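Local coordinates for ABC transporter periplasmic substrate-binding protein (Desulfovibrio alaskensis, PDB 5MY5) that probably captures tungstate in the periplasm with high selectivity and hands it to an ABC transporter for uptake into the cell, at residues Leu45-Ile55 and Leu241-Met249; Arg99-Phe107 and Lys266-Glu274. The protein carries 2 engineered substitutions. One frame throughout, in Å; residues are numbered along the deposited sequence. Where two conformers were deposited one is given.

Interaction 1 (Leu45-Ile55 and Leu241-Met249); sequences LAPQFTKDTGI and LADKFVNWM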
loop_
_atom_site.group_PDB
_atom_site.type_symbol
_atom_site.label_atom_id
_atom_site.label_comp_id
_atom_site.label_asym_id
_atom_site.label_seq_id
_atom_site.Cartn_x
_atom_site.Cartn_y
_atom_site.Cartn_z
ATOM N N LEU A 45 -14.916 3.646 7.034
ATOM C CA LEU A 45 -15.784 2.642 6.431
ATOM C C LEU A 45 -16.540 1.841 7.450
ATOM O O LEU A 45 -17.705 1.444 7.185
ATOM C CB LEU A 45 -14.959 1.677 5.531
ATOM C CG LEU A 45 -14.441 2.296 4.271
ATOM C CD1 LEU A 45 -13.692 1.201 3.481
ATOM C CD2 LEU A 45 -15.496 2.977 3.349
ATOM N N ALA A 46 -15.880 1.482 8.532
ATOM C CA ALA A 46 -16.475 0.513 9.468
ATOM C C ALA A 46 -17.869 0.966 10.050
ATOM O O ALA A 46 -18.824 0.205 10.013
ATOM C CB ALA A 46 -15.531 0.113 10.556
ATOM N N PRO A 47 -18.032 2.247 10.448
ATOM C CA PRO A 47 -19.385 2.617 10.943
ATOM C C PRO A 47 -20.413 2.614 9.824
ATOM O O PRO A 47 -21.581 2.254 10.038
ATOM C CB PRO A 47 -19.209 4.060 11.462
ATOM C CG PRO A 47 -17.767 4.280 11.591
ATOM C CD PRO A 47 -17.028 3.271 10.750
ATOM N N GLN A 48 -19.993 2.916 8.599
ATOM C CA GLN A 48 -20.933 2.846 7.471
ATOM C C GLN A 48 -21.363 1.384 7.149
ATOM O O GLN A 48 -22.532 1.067 6.857
ATOM C CB GLN A 48 -20.370 3.499 6.209
ATOM C CG GLN A 48 -19.833 4.939 6.435
ATOM C CD GLN A 48 -19.299 5.713 5.213
ATOM O OE1 GLN A 48 -20.058 6.132 4.335
ATOM N NE2 GLN A 48 -17.979 6.030 5.234
ATOM N N PHE A 49 -20.392 0.469 7.170
ATOM C CA PHE A 49 -20.665 -0.952 7.004
ATOM C C PHE A 49 -21.657 -1.394 8.086
ATOM O O PHE A 49 -22.626 -2.143 7.778
ATOM C CB PHE A 49 -19.327 -1.758 7.131
ATOM C CG PHE A 49 -19.496 -3.271 7.091
ATOM C CD1 PHE A 49 -20.067 -3.890 6.072
ATOM C CD2 PHE A 49 -19.097 -4.063 8.219
ATOM C CE1 PHE A 49 -20.230 -5.272 6.028
ATOM C CE2 PHE A 49 -19.220 -5.431 8.161
ATOM C CZ PHE A 49 -19.777 -6.041 7.048
ATOM N N THR A 50 -21.464 -1.004 9.338
ATOM C CA THR A 50 -22.355 -1.446 10.418
ATOM C C THR A 50 -23.776 -0.824 10.253
ATOM O O THR A 50 -24.783 -1.554 10.407
ATOM C CB THR A 50 -21.820 -1.081 11.798
ATOM O OG1 THR A 50 -20.594 -1.769 12.020
ATOM C CG2 THR A 50 -22.817 -1.479 12.908
ATOM N N LYS A 51 -23.824 0.449 9.855
ATOM C CA LYS A 51 -25.139 1.083 9.518
ATOM C C LYS A 51 -25.869 0.328 8.455
ATOM O O LYS A 51 -27.097 0.126 8.515
ATOM C CB LYS A 51 -24.902 2.500 8.984
ATOM C CG LYS A 51 -26.143 3.302 8.667
ATOM C CD LYS A 51 -26.356 4.338 9.742
ATOM C CE LYS A 51 -27.487 5.286 9.362
ATOM N NZ LYS A 51 -28.264 5.573 10.596
ATOM N N ASP A 52 -25.165 -0.052 7.401
ATOM C CA ASP A 52 -25.806 -0.697 6.257
ATOM C C ASP A 52 -26.145 -2.152 6.394
ATOM O O ASP A 52 -27.085 -2.652 5.746
ATOM C CB ASP A 52 -24.956 -0.531 4.988
ATOM C CG ASP A 52 -24.814 0.904 4.529
ATOM O OD1 ASP A 52 -25.614 1.807 4.919
ATOM O OD2 ASP A 52 -23.862 1.161 3.729
ATOM N N THR A 53 -25.427 -2.852 7.262
ATOM C CA THR A 53 -25.518 -4.301 7.282
ATOM C C THR A 53 -25.808 -4.943 8.665
ATOM O O THR A 53 -26.130 -6.137 8.706
ATOM C CB THR A 53 -24.212 -5.025 6.777
ATOM O OG1 THR A 53 -23.198 -4.829 7.737
ATOM C CG2 THR A 53 -23.729 -4.497 5.513
ATOM N N GLY A 54 -25.702 -4.134 9.712
ATOM C CA GLY A 54 -25.837 -4.527 11.088
ATOM C C GLY A 54 -24.650 -5.218 11.660
ATOM O O GLY A 54 -24.721 -5.611 12.794
ATOM N N ILE A 55 -23.608 -5.444 10.879
ATOM C CA ILE A 55 -22.479 -6.254 11.301
ATOM C C ILE A 55 -21.420 -5.327 11.833
ATOM O O ILE A 55 -21.104 -4.361 11.200
ATOM C CB ILE A 55 -21.915 -7.082 10.101
ATOM C CG1 ILE A 55 -22.978 -8.000 9.544
ATOM C CG2 ILE A 55 -20.639 -7.830 10.577
ATOM C CD1 ILE A 55 -22.586 -8.539 8.185
ATOM N N LEU A 241 -20.770 -13.577 7.069
ATOM C CA LEU A 241 -20.418 -12.167 7.464
ATOM C C LEU A 241 -19.281 -11.699 6.496
ATOM O O LEU A 241 -19.286 -10.556 6.042
ATOM C CB LEU A 241 -19.980 -12.008 8.836
ATOM C CG LEU A 241 -20.950 -12.457 9.896
ATOM C CD1 LEU A 241 -20.491 -12.203 11.291
ATOM C CD2 LEU A 241 -22.365 -11.958 9.657
ATOM N N ALA A 242 -18.269 -12.548 6.283
ATOM C CA ALA A 242 -17.153 -12.156 5.380
ATOM C C ALA A 242 -17.605 -11.822 4.001
ATOM O O ALA A 242 -17.259 -10.778 3.361
ATOM C CB ALA A 242 -16.110 -13.262 5.395
ATOM N N ASP A 243 -18.469 -12.707 3.480
ATOM C CA ASP A 243 -19.036 -12.467 2.166
ATOM C C ASP A 243 -19.876 -11.165 2.131
ATOM O O ASP A 243 -19.846 -10.512 1.138
ATOM C CB ASP A 243 -19.990 -13.607 1.727
ATOM C CG ASP A 243 -19.281 -14.896 1.382
ATOM O OD1 ASP A 243 -18.027 -14.815 1.181
ATOM O OD2 ASP A 243 -19.999 -15.987 1.367
ATOM N N LYS A 244 -20.577 -10.837 3.227
ATOM C CA LYS A 244 -21.340 -9.600 3.297
ATOM C C LYS A 244 -20.443 -8.391 3.195
ATOM O O LYS A 244 -20.777 -7.386 2.547
ATOM C CB LYS A 244 -22.199 -9.587 4.529
ATOM C CG LYS A 244 -23.153 -8.420 4.686
ATOM C CD LYS A 244 -24.330 -8.388 3.685
ATOM C CE LYS A 244 -25.209 -9.661 3.662
ATOM N NZ LYS A 244 -25.974 -9.902 4.965
ATOM N N PHE A 245 -19.277 -8.437 3.831
ATOM C CA PHE A 245 -18.325 -7.342 3.756
ATOM C C PHE A 245 -17.838 -7.192 2.311
ATOM O O PHE A 245 -17.654 -6.064 1.873
ATOM C CB PHE A 245 -17.123 -7.537 4.749
ATOM C CG PHE A 245 -16.134 -6.455 4.709
ATOM C CD1 PHE A 245 -16.380 -5.252 5.331
ATOM C CD2 PHE A 245 -14.958 -6.625 4.055
ATOM C CE1 PHE A 245 -15.442 -4.224 5.289
ATOM C CE2 PHE A 245 -13.995 -5.610 4.086
ATOM C CZ PHE A 245 -14.233 -4.437 4.661
ATOM N N VAL A 246 -17.472 -8.306 1.657
ATOM C CA VAL A 246 -16.971 -8.237 0.264
ATOM C C VAL A 246 -18.036 -7.642 -0.594
ATOM O O VAL A 246 -17.758 -6.772 -1.434
ATOM C CB VAL A 246 -16.541 -9.605 -0.253
ATOM C CG1 VAL A 246 -16.099 -9.627 -1.685
ATOM C CG2 VAL A 246 -15.402 -10.154 0.558
ATOM N N ASN A 247 -19.257 -8.078 -0.353
ATOM C CA ASN A 247 -20.374 -7.574 -1.175
ATOM C C ASN A 247 -20.528 -6.083 -0.997
ATOM O O ASN A 247 -20.704 -5.351 -1.942
ATOM C CB ASN A 247 -21.653 -8.358 -0.817
ATOM C CG ASN A 247 -22.842 -7.894 -1.591
ATOM O OD1 ASN A 247 -23.485 -6.943 -1.213
ATOM N ND2 ASN A 247 -23.158 -8.629 -2.661
ATOM N N TRP A 248 -20.542 -5.615 0.272
ATOM C CA TRP A 248 -20.594 -4.260 0.571
ATOM C C TRP A 248 -19.476 -3.413 -0.031
ATOM O O TRP A 248 -19.730 -2.354 -0.650
ATOM C CB TRP A 248 -20.684 -4.081 2.095
ATOM C CG TRP A 248 -20.851 -2.653 2.538
ATOM C CD1 TRP A 248 -22.022 -1.952 2.557
ATOM C CD2 TRP A 248 -19.864 -1.781 3.054
ATOM N NE1 TRP A 248 -21.804 -0.699 2.998
ATOM C CE2 TRP A 248 -20.480 -0.565 3.351
ATOM C CE3 TRP A 248 -18.468 -1.902 3.304
ATOM C CZ2 TRP A 248 -19.779 0.523 3.844
ATOM C CZ3 TRP A 248 -17.797 -0.871 3.819
ATOM C CH2 TRP A 248 -18.434 0.360 4.094
ATOM N N MET A 249 -18.222 -3.907 0.044
ATOM C CA MET A 249 -17.112 -3.085 -0.383
ATOM C C MET A 249 -17.122 -2.991 -1.901
ATOM O O MET A 249 -16.584 -1.993 -2.433
ATOM C CB MET A 249 -15.749 -3.765 -0.058
ATOM C CG MET A 249 -15.440 -3.687 1.399
ATOM S SD MET A 249 -14.903 -2.027 1.935
ATOM C CE MET A 249 -13.171 -2.071 1.319
HETATM O O HOH W 1 -26.630 -7.506 6.203
#
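Where Phe49 and Thr53 face Trp248 and Lys244, the last turns of the helix through Leu45-Thr53 pass the helix 241-249 at 108° between their directions, the axes of the segments approaching to 11.1 Å. Gly54, with positive phi, ends the first helix, and Ile55 then lies beside Leu241. Trp248 is the main knob: its indole enters a hole lined by Leu45, Phe49, Asp52 and Thr53. With chi1 at -176° the Trp248 side chain extends away from its own backbone N and across to the facing helix. There CB of Phe49 sits squarely over the six-membered ring of Trp248, 3.7 Å from its centroid; on that face Phe49 CA lies nearer the rim of the indole and Phe49 N close to CZ2. The rim of the indole is fixed by a hydrogen bond from Trp248 NE1 to Asp52 OD2 (2.9 Å), nearly in the ring plane and directed at the anti lone pair, so that the one polar atom of this buried ring is satisfied. The Phe49 ring receives the edge of Phe245 in a T-shaped pair, centroids 5.1 Å apart, with CD1 of Phe245 over the ring centre; on the opposite face lies Thr53 OG1, held by a bond to Phe49 O (2.7 Å) and itself accepting from Ile55 N in an ST turn. Apolar contacts flank the cluster: CD1 of Leu45 meets Met249 SD at 3.8 Å, and CD1 of Ile55 rests against CG of Lys244 at 3.5 Å. At the exposed margin a water links Lys244 NZ to Thr53 O. Phe49 and Phe245 also touch Leu57 of strand 56-62. This is helix-helix packing through an aromatic cluster over parallel strands, as in the alpha/beta lobes of periplasmic binding proteins.

Interaction 2 (Arg99-Phe107 and Lys266-Glu274); sequences RTQLMYNDF and KALFTPNAE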
loop_
_atom_site.group_PDB
_atom_site.type_symbol
_atom_site.label_atom_id
_atom_site.label_comp_id
_atom_site.label_asym_id
_atom_site.label_seq_id
_atom_site.Cartn_x
_atom_site.Cartn_y
_atom_site.Cartn_z
ATOM N N ARG A 99 -9.611 -14.210 -3.924
ATOM C CA ARG A 99 -9.249 -12.803 -3.818
ATOM C C ARG A 99 -10.277 -12.017 -4.573
ATOM O O ARG A 99 -10.520 -12.280 -5.766
ATOM C CB ARG A 99 -7.910 -12.450 -4.474
ATOM C CG ARG A 99 -6.721 -13.199 -3.961
ATOM C CD ARG A 99 -5.600 -13.025 -4.947
ATOM N NE ARG A 99 -5.126 -11.672 -4.985
ATOM C CZ ARG A 99 -4.701 -10.981 -6.023
ATOM N NH1 ARG A 99 -4.689 -11.538 -7.231
ATOM N NH2 ARG A 99 -4.206 -9.782 -5.871
ATOM N N THR A 100 -10.832 -10.968 -3.948
ATOM C CA THR A 100 -11.642 -9.969 -4.647
ATOM C C THR A 100 -10.911 -8.641 -4.602
ATOM O O THR A 100 -10.786 -8.040 -3.542
ATOM C CB THR A 100 -13.078 -9.853 -4.027
ATOM O OG1 THR A 100 -13.733 -11.126 -4.151
ATOM C CG2 THR A 100 -13.891 -8.875 -4.703
ATOM N N GLN A 101 -10.563 -8.136 -5.760
ATOM C CA GLN A 101 -9.908 -6.843 -5.827
ATOM C C GLN A 101 -10.905 -5.749 -5.587
ATOM O O GLN A 101 -12.059 -5.819 -6.076
ATOM C CB GLN A 101 -9.211 -6.662 -7.177
ATOM C CG GLN A 101 -7.857 -7.384 -7.228
ATOM C CD GLN A 101 -7.969 -8.886 -7.421
ATOM O OE1 GLN A 101 -8.475 -9.352 -8.455
ATOM N NE2 GLN A 101 -7.451 -9.655 -6.476
ATOM N N LEU A 102 -10.511 -4.736 -4.867
ATOM C CA LEU A 102 -11.424 -3.665 -4.327
ATOM C C LEU A 102 -10.988 -2.233 -4.661
ATOM O O LEU A 102 -11.782 -1.408 -5.188
ATOM C CB LEU A 102 -11.758 -3.852 -2.863
ATOM C CG LEU A 102 -12.503 -5.100 -2.497
ATOM C CD1 LEU A 102 -12.541 -5.291 -0.979
ATOM C CD2 LEU A 102 -13.957 -5.018 -3.060
ATOM N N MET A 103 -9.721 -1.883 -4.455
ATOM C CA MET A 103 -9.164 -0.600 -4.704
ATOM C C MET A 103 -7.646 -0.662 -4.671
ATOM O O MET A 103 -7.115 -1.653 -4.244
ATOM C CB MET A 103 -9.571 0.424 -3.676
ATOM C CG MET A 103 -9.176 0.211 -2.278
ATOM S SD MET A 103 -9.932 -1.084 -1.289
ATOM C CE MET A 103 -9.221 -0.684 0.260
ATOM N N TYR A 104 -7.020 0.388 -5.139
ATOM C CA TYR A 104 -5.565 0.507 -4.916
ATOM C C TYR A 104 -5.188 1.862 -4.380
ATOM O O TYR A 104 -5.823 2.855 -4.765
ATOM C CB TYR A 104 -4.771 0.216 -6.178
ATOM C CG TYR A 104 -5.104 1.073 -7.432
ATOM C CD1 TYR A 104 -4.375 2.207 -7.720
ATOM C CD2 TYR A 104 -6.076 0.687 -8.364
ATOM C CE1 TYR A 104 -4.608 2.986 -8.835
ATOM C CE2 TYR A 104 -6.246 1.426 -9.540
ATOM C CZ TYR A 104 -5.525 2.592 -9.725
ATOM O OH TYR A 104 -5.703 3.411 -10.801
ATOM N N ASN A 105 -4.172 1.962 -3.547
ATOM C CA ASN A 105 -3.431 3.197 -3.342
ATOM C C ASN A 105 -2.115 3.069 -4.163
ATOM O O ASN A 105 -2.029 2.215 -5.035
ATOM C CB ASN A 105 -3.273 3.605 -1.876
ATOM C CG ASN A 105 -2.638 2.522 -1.001
ATOM O OD1 ASN A 105 -2.258 1.476 -1.504
ATOM N ND2 ASN A 105 -2.573 2.738 0.326
ATOM N N ASP A 106 -1.295 4.060 -4.072
ATOM C CA ASP A 106 -0.141 4.040 -4.934
ATOM C C ASP A 106 1.090 4.592 -4.286
ATOM O O ASP A 106 1.083 5.214 -3.271
ATOM C CB ASP A 106 -0.415 4.715 -6.287
ATOM C CG ASP A 106 -0.622 6.216 -6.177
ATOM O OD1 ASP A 106 -0.909 6.786 -5.093
ATOM O OD2 ASP A 106 -0.569 6.892 -7.253
ATOM N N PHE A 107 2.199 4.332 -4.970
ATOM C CA PHE A 107 3.496 4.839 -4.621
ATOM C C PHE A 107 3.927 5.909 -5.605
ATOM O O PHE A 107 3.505 5.853 -6.700
ATOM C CB PHE A 107 4.542 3.674 -4.600
ATOM C CG PHE A 107 4.292 2.661 -3.497
ATOM C CD1 PHE A 107 4.794 2.844 -2.282
ATOM C CD2 PHE A 107 3.567 1.492 -3.808
ATOM C CE1 PHE A 107 4.540 1.871 -1.245
ATOM C CE2 PHE A 107 3.369 0.515 -2.828
ATOM C CZ PHE A 107 3.812 0.755 -1.569
ATOM N N LYS A 266 -6.886 15.225 0.309
ATOM C CA LYS A 266 -6.362 14.711 -0.939
ATOM C C LYS A 266 -6.762 13.257 -1.174
ATOM O O LYS A 266 -6.851 12.452 -0.243
ATOM C CB LYS A 266 -4.840 14.852 -0.862
ATOM C CG LYS A 266 -4.435 16.321 -1.001
ATOM C CD LYS A 266 -3.049 16.614 -1.440
ATOM C CE LYS A 266 -2.791 18.104 -1.519
ATOM N NZ LYS A 266 -1.465 18.341 -2.143
ATOM N N ALA A 267 -6.904 12.886 -2.418
ATOM C CA ALA A 267 -7.338 11.531 -2.822
ATOM C C ALA A 267 -6.214 10.508 -2.492
ATOM O O ALA A 267 -5.008 10.869 -2.543
ATOM C CB ALA A 267 -7.582 11.465 -4.322
ATOM N N LEU A 268 -6.630 9.281 -2.122
ATOM C CA LEU A 268 -5.655 8.244 -1.792
ATOM C C LEU A 268 -5.941 6.939 -2.479
ATOM O O LEU A 268 -4.984 6.254 -2.949
ATOM C CB LEU A 268 -5.582 8.163 -0.274
ATOM C CG LEU A 268 -4.487 7.415 0.435
ATOM C CD1 LEU A 268 -3.197 8.201 0.290
ATOM C CD2 LEU A 268 -4.831 7.296 1.877
ATOM N N PHE A 269 -7.197 6.516 -2.557
ATOM C CA PHE A 269 -7.574 5.231 -3.158
ATOM C C PHE A 269 -8.357 5.372 -4.446
ATOM O O PHE A 269 -9.264 6.221 -4.471
ATOM C CB PHE A 269 -8.420 4.476 -2.162
ATOM C CG PHE A 269 -7.730 4.103 -0.888
ATOM C CD1 PHE A 269 -6.889 2.938 -0.782
ATOM C CD2 PHE A 269 -7.860 4.884 0.234
ATOM C CE1 PHE A 269 -6.311 2.585 0.436
ATOM C CE2 PHE A 269 -7.313 4.511 1.407
ATOM C CZ PHE A 269 -6.487 3.435 1.516
ATOM N N THR A 270 -8.086 4.574 -5.468
ATOM C CA THR A 270 -8.843 4.444 -6.654
ATOM C C THR A 270 -9.635 3.118 -6.490
ATOM O O THR A 270 -9.038 2.046 -6.500
ATOM C CB THR A 270 -7.952 4.449 -7.903
ATOM O OG1 THR A 270 -7.178 5.628 -7.912
ATOM C CG2 THR A 270 -8.744 4.317 -9.124
ATOM N N PRO A 271 -10.982 3.167 -6.421
ATOM C CA PRO A 271 -11.768 1.950 -6.535
ATOM C C PRO A 271 -11.632 1.231 -7.836
ATOM O O PRO A 271 -11.552 1.898 -8.869
ATOM C CB PRO A 271 -13.210 2.437 -6.329
ATOM C CG PRO A 271 -13.169 3.826 -6.733
ATOM C CD PRO A 271 -11.790 4.387 -6.592
ATOM N N ASN A 272 -11.591 -0.092 -7.823
ATOM C CA ASN A 272 -11.445 -0.874 -9.019
ATOM C C ASN A 272 -12.022 -2.255 -8.962
ATOM O O ASN A 272 -11.575 -3.148 -9.641
ATOM C CB ASN A 272 -9.978 -0.827 -9.550
ATOM C CG ASN A 272 -9.015 -1.693 -8.767
ATOM O OD1 ASN A 272 -9.245 -2.043 -7.577
ATOM N ND2 ASN A 272 -7.945 -2.058 -9.415
ATOM N N ALA A 273 -13.072 -2.427 -8.142
ATOM C CA ALA A 273 -13.789 -3.688 -8.117
ATOM C C ALA A 273 -14.265 -4.024 -9.546
ATOM O O ALA A 273 -14.559 -3.114 -10.332
ATOM C CB ALA A 273 -14.914 -3.658 -7.091
ATOM N N GLU A 274 -14.213 -5.305 -9.924
ATOM C CA GLU A 274 -14.696 -5.735 -11.263
ATOM C C GLU A 274 -16.209 -5.567 -11.371
ATOM O O GLU A 274 -16.912 -5.667 -10.375
ATOM C CB GLU A 274 -14.331 -7.198 -11.532
ATOM C CG GLU A 274 -12.838 -7.445 -11.741
ATOM C CD GLU A 274 -12.284 -6.752 -12.980
ATOM O OE1 GLU A 274 -13.083 -6.425 -13.886
ATOM O OE2 GLU A 274 -11.048 -6.554 -13.056
ATOM O OXT GLU A 274 -16.797 -5.338 -12.438
HETATM O O HOH W 2 -13.571 -7.199 -7.931
HETATM O O HOH W 3 -2.256 6.604 -2.610
#
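Met103 and Tyr104 pair antiparallel with Pro271 and Thr270, the touching parts running 152° apart; Tyr104 N donates to Thr270 O and Thr270 N to Tyr104 O, each 2.9 Å, and Asn272 N adds a third bond to Leu102 O. On one face of this ladder CB of Thr270 lies over the Tyr104 ring, 3.8 Å from its centroid, a CH-pi contact. The ring is brought there by a chi1 of 56°, which sets CG between the backbone N and the carbonyl carbon. The Asn272 side chain crosses that of Tyr104 at about a right angle at the ring edge, its ND2 3.5 Å from Tyr104 CD2 and bonded to Gln223 OE1, while Phe221 stacks on Tyr104. Elsewhere along the ladder Phe269 lies alongside both Met103, whose CG meets Phe269 CD1 at 3.9 Å, and Asn105, whose amide is turned only 12° from the Phe269 ring plane and bonds through OD1 to Asn222. Waters extend the pairing at both ends, joining Gln101 O to Glu274 N and Asp106 N to Leu268 O. The end of strand 266-271 thus pairs antiparallel with the long strand 100-112, which also pairs with strand 221-228 in the mixed sheet of this PBP-superfamily protein.

Overall arrangement
Both contacts join distant parts of the chain, and their segments alternate along it. The centre of interaction 1 is about 22 Å from the centre of the chain; it binds helix to helix, mostly by aromatic and apolar packing with one indole-carboxylate bond. Interaction 2, its centre about 10 Å from that of the chain, adds a strand to a sheet, chiefly by backbone hydrogen bonds. Each is partly buried and has water bridges: at the exposed margin in interaction 1, at the two ends of the strand pairing in interaction 2. Their centres are about 17 Å apart, yet they meet directly: Met249 CB packs on Leu102 CD1 (3.7 Å), and Val246 touches Thr100. Helix 252-260 borders both.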